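Local coordinates for putative YfrE protein (Vibrio parahaemolyticus RIMD 2210633, PDB 3BEE) that is of unknown function but carries TPR repeats of the CcmH/CycH family and probably serves protein-protein contacts in cytochrome c-type biogenesis, at residues 39-44 / 66-71; 61-66 / 84-89. One frame throughout, in Å; residues are numbered along the deposited sequence.

Overall arrangement
From the N terminus the chain runs through helices 6-18 and 26-38, turns at the start of contact 1, and continues as helices 43-55, 59-70 and 79-92. Contact 1 (39-44 with 66-71) brings the turn that leads into helix 43-55 against the end of helix 59-70, closing the hairpin of these two helices at the end away from their connecting loop. Contact 2 (61-66 with 84-89) packs helix 79-92 antiparallel to helix 59-70, closing the loop between them. The segments alternate along the chain, so the contacts cross, and W66 belongs to both ranges. The centres of the two contacts lie about 12 Å apart; L70 and V67 touch I86, so the contacts adjoin.

Contact 1: residues 39-44 / 66-71; sequences EPYNEA and WVLLLD
Y41 meets the end of helix 59-70 mainly through one edge of its ring. The backbone O of L68 lies near the ring plane, 3.2 Å from CE1 of Y41, with CD1 of the ring almost as near, so aromatic C-H groups face a carbonyl oxygen. That oxygen already accepts a backbone hydrogen bond from N of D71.

Apolar contacts lie beside this approach. CD1 of L68 lies 3.9 Å from CE1 of Y41, the two side chains crossing at about a right angle. Farther along, L69 has CG anti to its backbone N (chi1 178°), and its CD1 reaches the end of the turn and the first residue of the helix, 3.6 Å from O of Y41 and 3.9 Å from CA of E43. L46 and L77 also touch L69.

A water links the two segments: it lies a short 2.5 Å from OH of Y41 and donates to OD2 of D71 at 3.1 Å, bridging phenol and carboxylate.

Within 39-44, bonds set the turn that carries Y41. N of N42 bonds to O of E39 in a type I beta turn, and ND2 of N42 donates to OE1 of E39 (2.9 Å), meeting it from above the carboxylate plane. N42 is the N-cap of helix 43-55, its OD1 accepting from N of A45, while ND2 also bonds to T7.

With no direct hydrogen bond between the segments, the join rests on van der Waals packing, the ring edge against a carbonyl and one water bridge; the direct hydrogen bonds of 39-44 shape the turn and cap the helix that follows.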
loop_
_atom_site.group_PDB
_atom_site.type_symbol
_atom_site.label_atom_id
_atom_site.label_comp_id
_atom_site.label_asym_id
_atom_site.label_seq_id
_atom_site.Cartn_x
_atom_site.Cartn_y
_atom_site.Cartn_z
ATOM N N GLU A 39 12.452 1.941 -0.961
ATOM C CA GLU A 39 12.173 0.513 -0.779
ATOM C C GLU A 39 11.036 0.100 -1.705
ATOM O O GLU A 39 9.876 0.285 -1.352
ATOM C CB GLU A 39 11.747 0.213 0.662
ATOM C CG GLU A 39 12.816 0.357 1.733
ATOM C CD GLU A 39 12.270 0.066 3.122
ATOM O OE1 GLU A 39 11.315 -0.739 3.233
ATOM O OE2 GLU A 39 12.799 0.619 4.109
ATOM N N PRO A 40 11.362 -0.439 -2.898
ATOM C CA PRO A 40 10.360 -0.789 -3.917
ATOM C C PRO A 40 9.270 -1.740 -3.437
ATOM O O PRO A 40 8.190 -1.773 -4.044
ATOM C CB PRO A 40 11.197 -1.463 -5.015
ATOM C CG PRO A 40 12.566 -0.869 -4.852
ATOM C CD PRO A 40 12.735 -0.734 -3.366
ATOM N N TYR A 41 9.534 -2.489 -2.370
ATOM C CA TYR A 41 8.534 -3.421 -1.819
ATOM C C TYR A 41 8.091 -3.023 -0.407
ATOM O O TYR A 41 7.651 -3.850 0.389
ATOM C CB TYR A 41 9.029 -4.891 -1.908
ATOM C CG TYR A 41 9.124 -5.362 -3.347
ATOM C CD1 TYR A 41 8.005 -5.899 -3.996
ATOM C CD2 TYR A 41 10.305 -5.212 -4.077
ATOM C CE1 TYR A 41 8.062 -6.295 -5.330
ATOM C CE2 TYR A 41 10.384 -5.611 -5.413
ATOM C CZ TYR A 41 9.255 -6.152 -6.029
ATOM O OH TYR A 41 9.315 -6.550 -7.349
ATOM N N ASN A 42 8.197 -1.732 -0.106
ATOM C CA ASN A 42 7.796 -1.247 1.203
ATOM C C ASN A 42 6.348 -1.628 1.517
ATOM O O ASN A 42 5.441 -1.337 0.743
ATOM C CB ASN A 42 7.978 0.253 1.317
ATOM C CG ASN A 42 7.753 0.736 2.711
ATOM O OD1 ASN A 42 6.632 1.097 3.076
ATOM N ND2 ASN A 42 8.809 0.720 3.524
ATOM N N GLU A 43 6.164 -2.289 2.657
ATOM C CA GLU A 43 4.892 -2.844 3.045
ATOM C C GLU A 43 3.891 -1.761 3.350
ATOM O O GLU A 43 2.793 -1.806 2.853
ATOM C CB GLU A 43 5.049 -3.753 4.267
ATOM C CG GLU A 43 3.752 -4.567 4.590
ATOM C CD GLU A 43 4.027 -5.780 5.519
ATOM O OE1 GLU A 43 5.190 -5.934 5.996
ATOM O OE2 GLU A 43 3.070 -6.567 5.760
ATOM N N ALA A 44 4.269 -0.790 4.175
ATOM C CA ALA A 44 3.375 0.325 4.504
ATOM C C ALA A 44 2.855 1.065 3.248
ATOM O O ALA A 44 1.676 1.387 3.163
ATOM C CB ALA A 44 4.041 1.279 5.463
ATOM N N TRP A 66 -1.226 -6.063 -4.209
ATOM C CA TRP A 66 -0.946 -7.077 -3.178
ATOM C C TRP A 66 -0.074 -8.206 -3.721
ATOM O O TRP A 66 0.803 -8.696 -3.017
ATOM C CB TRP A 66 -2.245 -7.637 -2.576
ATOM C CG TRP A 66 -2.907 -6.725 -1.576
ATOM C CD1 TRP A 66 -2.282 -6.006 -0.553
ATOM C CD2 TRP A 66 -4.315 -6.425 -1.473
ATOM N NE1 TRP A 66 -3.233 -5.285 0.159
ATOM C CE2 TRP A 66 -4.477 -5.526 -0.377
ATOM C CE3 TRP A 66 -5.452 -6.841 -2.186
ATOM C CZ2 TRP A 66 -5.749 -5.018 0.012
ATOM C CZ3 TRP A 66 -6.702 -6.351 -1.815
ATOM C CH2 TRP A 66 -6.844 -5.428 -0.724
ATOM N N VAL A 67 -0.302 -8.608 -4.971
ATOM C CA VAL A 67 0.470 -9.689 -5.568
ATOM C C VAL A 67 1.926 -9.222 -5.761
ATOM O O VAL A 67 2.861 -9.989 -5.545
ATOM C CB VAL A 67 -0.166 -10.193 -6.884
ATOM C CG1 VAL A 67 0.768 -11.208 -7.609
ATOM C CG2 VAL A 67 -1.530 -10.838 -6.625
ATOM N N LEU A 68 2.094 -7.954 -6.132
ATOM C CA LEU A 68 3.396 -7.309 -6.221
ATOM C C LEU A 68 4.085 -7.262 -4.846
ATOM O O LEU A 68 5.249 -7.614 -4.719
ATOM C CB LEU A 68 3.271 -5.901 -6.847
ATOM C CG LEU A 68 4.572 -5.122 -7.074
ATOM C CD1 LEU A 68 5.461 -5.749 -8.170
ATOM C CD2 LEU A 68 4.298 -3.661 -7.425
ATOM N N LEU A 69 3.347 -6.872 -3.820
ATOM C CA LEU A 69 3.874 -6.876 -2.451
ATOM C C LEU A 69 4.361 -8.272 -2.026
ATOM O O LEU A 69 5.392 -8.390 -1.362
ATOM C CB LEU A 69 2.818 -6.336 -1.466
ATOM C CG LEU A 69 3.150 -6.292 0.037
ATOM C CD1 LEU A 69 4.531 -5.633 0.316
ATOM C CD2 LEU A 69 2.047 -5.571 0.785
ATOM N N LEU A 70 3.626 -9.316 -2.416
ATOM C CA LEU A 70 3.976 -10.697 -2.070
ATOM C C LEU A 70 5.345 -11.109 -2.602
ATOM O O LEU A 70 5.943 -12.052 -2.085
ATOM C CB LEU A 70 2.899 -11.679 -2.551
ATOM C CG LEU A 70 1.542 -11.613 -1.821
ATOM C CD1 LEU A 70 0.477 -12.543 -2.496
ATOM C CD2 LEU A 70 1.749 -12.002 -0.357
ATOM N N ASP A 71 5.837 -10.421 -3.632
ATOM C CA ASP A 71 7.169 -10.741 -4.183
ATOM C C ASP A 71 8.308 -10.207 -3.310
ATOM O O ASP A 71 9.481 -10.497 -3.578
ATOM C CB ASP A 71 7.330 -10.294 -5.646
ATOM C CG ASP A 71 8.174 -11.255 -6.434
ATOM O OD1 ASP A 71 8.131 -12.464 -6.105
ATOM O OD2 ASP A 71 8.907 -10.833 -7.359
HETATM O O HOH W 1 7.994 -8.216 -8.634
#

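Contact 2: residues 61-66 / 84-89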
loop_
_atom_site.group_PDB
_atom_site.type_symbol
_atom_site.label_atom_id
_atom_site.label_comp_id
_atom_site.label_asym_id
_atom_site.label_seq_id
_atom_site.Cartn_x
_atom_site.Cartn_y
_atom_site.Cartn_z
ATOM N N GLU A 61 -7.019 -3.837 -9.448
ATOM C CA GLU A 61 -5.816 -3.092 -9.130
ATOM C C GLU A 61 -5.337 -3.305 -7.712
ATOM O O GLU A 61 -4.144 -3.331 -7.497
ATOM C CB GLU A 61 -6.012 -1.606 -9.426
ATOM C CG GLU A 61 -6.219 -1.418 -10.909
ATOM C CD GLU A 61 -6.682 -0.050 -11.286
ATOM O OE1 GLU A 61 -5.915 0.915 -11.046
ATOM O OE2 GLU A 61 -7.802 0.047 -11.857
ATOM N N ALA A 62 -6.267 -3.448 -6.752
ATOM C CA ALA A 62 -5.908 -3.829 -5.376
ATOM C C ALA A 62 -5.138 -5.150 -5.352
ATOM O O ALA A 62 -4.087 -5.257 -4.726
ATOM C CB ALA A 62 -7.164 -3.904 -4.482
ATOM N N ILE A 63 -5.659 -6.153 -6.059
ATOM C CA ILE A 63 -5.024 -7.472 -6.132
ATOM C C ILE A 63 -3.630 -7.384 -6.736
ATOM O O ILE A 63 -2.676 -7.950 -6.188
ATOM C CB ILE A 63 -5.902 -8.510 -6.882
ATOM C CG1 ILE A 63 -7.216 -8.741 -6.123
ATOM C CG2 ILE A 63 -5.158 -9.864 -7.045
ATOM C CD1 ILE A 63 -8.258 -9.499 -6.924
ATOM N N ASP A 64 -3.512 -6.652 -7.840
ATOM C CA ASP A 64 -2.239 -6.487 -8.540
ATOM C C ASP A 64 -1.176 -5.914 -7.602
ATOM O O ASP A 64 -0.021 -6.294 -7.677
ATOM C CB ASP A 64 -2.403 -5.538 -9.733
ATOM C CG ASP A 64 -3.233 -6.145 -10.857
ATOM O OD1 ASP A 64 -3.459 -7.363 -10.850
ATOM O OD2 ASP A 64 -3.687 -5.395 -11.739
ATOM N N THR A 65 -1.586 -4.977 -6.751
ATOM C CA THR A 65 -0.668 -4.314 -5.806
ATOM C C THR A 65 -0.263 -5.298 -4.703
ATOM O O THR A 65 0.900 -5.356 -4.319
ATOM C CB THR A 65 -1.299 -3.040 -5.189
ATOM O OG1 THR A 65 -1.871 -2.240 -6.232
ATOM C CG2 THR A 65 -0.252 -2.223 -4.443
ATOM N N TRP A 66 -1.226 -6.063 -4.209
ATOM C CA TRP A 66 -0.946 -7.077 -3.178
ATOM C C TRP A 66 -0.074 -8.206 -3.721
ATOM O O TRP A 66 0.803 -8.696 -3.017
ATOM C CB TRP A 66 -2.245 -7.637 -2.576
ATOM C CG TRP A 66 -2.907 -6.725 -1.576
ATOM C CD1 TRP A 66 -2.282 -6.006 -0.553
ATOM C CD2 TRP A 66 -4.315 -6.425 -1.473
ATOM N NE1 TRP A 66 -3.233 -5.285 0.159
ATOM C CE2 TRP A 66 -4.477 -5.526 -0.377
ATOM C CE3 TRP A 66 -5.452 -6.841 -2.186
ATOM C CZ2 TRP A 66 -5.749 -5.018 0.012
ATOM C CZ3 TRP A 66 -6.702 -6.351 -1.815
ATOM C CH2 TRP A 66 -6.844 -5.428 -0.724
ATOM N N GLU A 84 -5.585 -13.088 2.289
ATOM C CA GLU A 84 -6.991 -12.930 2.680
ATOM C C GLU A 84 -7.623 -11.685 2.008
ATOM O O GLU A 84 -8.782 -11.728 1.560
ATOM C CB GLU A 84 -7.143 -12.886 4.219
ATOM C CG GLU A 84 -6.898 -14.298 4.916
ATOM C CD GLU A 84 -6.792 -14.252 6.456
ATOM O OE1 GLU A 84 -6.557 -13.153 7.030
ATOM O OE2 GLU A 84 -6.945 -15.330 7.096
ATOM N N SER A 85 -6.858 -10.595 1.931
ATOM C CA SER A 85 -7.285 -9.391 1.219
ATOM C C SER A 85 -7.524 -9.662 -0.272
ATOM O O SER A 85 -8.542 -9.206 -0.833
ATOM C CB SER A 85 -6.273 -8.261 1.388
ATOM O OG SER A 85 -6.162 -7.903 2.761
ATOM N N ILE A 86 -6.581 -10.376 -0.899
ATOM C CA ILE A 86 -6.682 -10.745 -2.313
ATOM C C ILE A 86 -7.947 -11.550 -2.504
ATOM O O ILE A 86 -8.723 -11.316 -3.453
ATOM C CB ILE A 86 -5.458 -11.581 -2.782
ATOM C CG1 ILE A 86 -4.234 -10.675 -2.976
ATOM C CG2 ILE A 86 -5.778 -12.411 -4.078
ATOM C CD1 ILE A 86 -2.938 -11.422 -3.131
ATOM N N ASN A 87 -8.158 -12.508 -1.609
ATOM C CA ASN A 87 -9.327 -13.349 -1.730
ATOM C C ASN A 87 -10.677 -12.634 -1.595
ATOM O O ASN A 87 -11.595 -12.926 -2.347
ATOM C CB ASN A 87 -9.251 -14.530 -0.781
ATOM C CG ASN A 87 -9.225 -15.822 -1.517
ATOM O OD1 ASN A 87 -10.172 -16.625 -1.416
ATOM N ND2 ASN A 87 -8.178 -16.024 -2.330
ATOM N N LYS A 88 -10.788 -11.723 -0.631
ATOM C CA LYS A 88 -11.955 -10.863 -0.501
ATOM C C LYS A 88 -12.192 -10.068 -1.817
ATOM O O LYS A 88 -13.284 -10.093 -2.367
ATOM C CB LYS A 88 -11.766 -9.915 0.711
ATOM C CG LYS A 88 -13.032 -9.274 1.261
ATOM C CD LYS A 88 -12.706 -8.511 2.597
ATOM C CE LYS A 88 -13.943 -7.909 3.288
ATOM N NZ LYS A 88 -14.826 -8.828 4.128
ATOM N N ALA A 89 -11.163 -9.358 -2.282
ATOM C CA ALA A 89 -11.216 -8.559 -3.525
ATOM C C ALA A 89 -11.697 -9.374 -4.730
ATOM O O ALA A 89 -12.592 -8.960 -5.470
ATOM C CB ALA A 89 -9.867 -7.942 -3.806
#
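Helices 61-66 and 84-89 run antiparallel, with 160° between their directions and 9.3 Å between their axes, and come nearest at I63 and I86, whose CA atoms are 5.3 Å apart. The indole of W66 lies between them. CB of S85 sits over one face of its six-membered ring in a CH-pi contact, 3.5 Å from the centroid and 9° off the normal; O of A62, in the tryptophan's own helix, lies over the opposite face near the rim. CZ3 of W66 also approaches O of S85 (3.5 Å), while CB of A89 stands at the ring edge. The hydroxyl of S85 bonds to O of T81 one turn back in its helix.

Aliphatic groups continue the packing beside the indole. CG1 of I63, anti to its carbonyl carbon (chi1 -63°), reaches CB of A89 at 3.6 Å, and its CG2 branch meets CG2 of I86 at 4.0 Å. CG1 of I86 instead lies 3.7 Å from CB of W66.

W66 also touches A50 and N51, so from helix 59-70 its side chain meets both helix 43-55 and helix 79-92, an arrangement consistent with the stacked antiparallel helices of a TPR array.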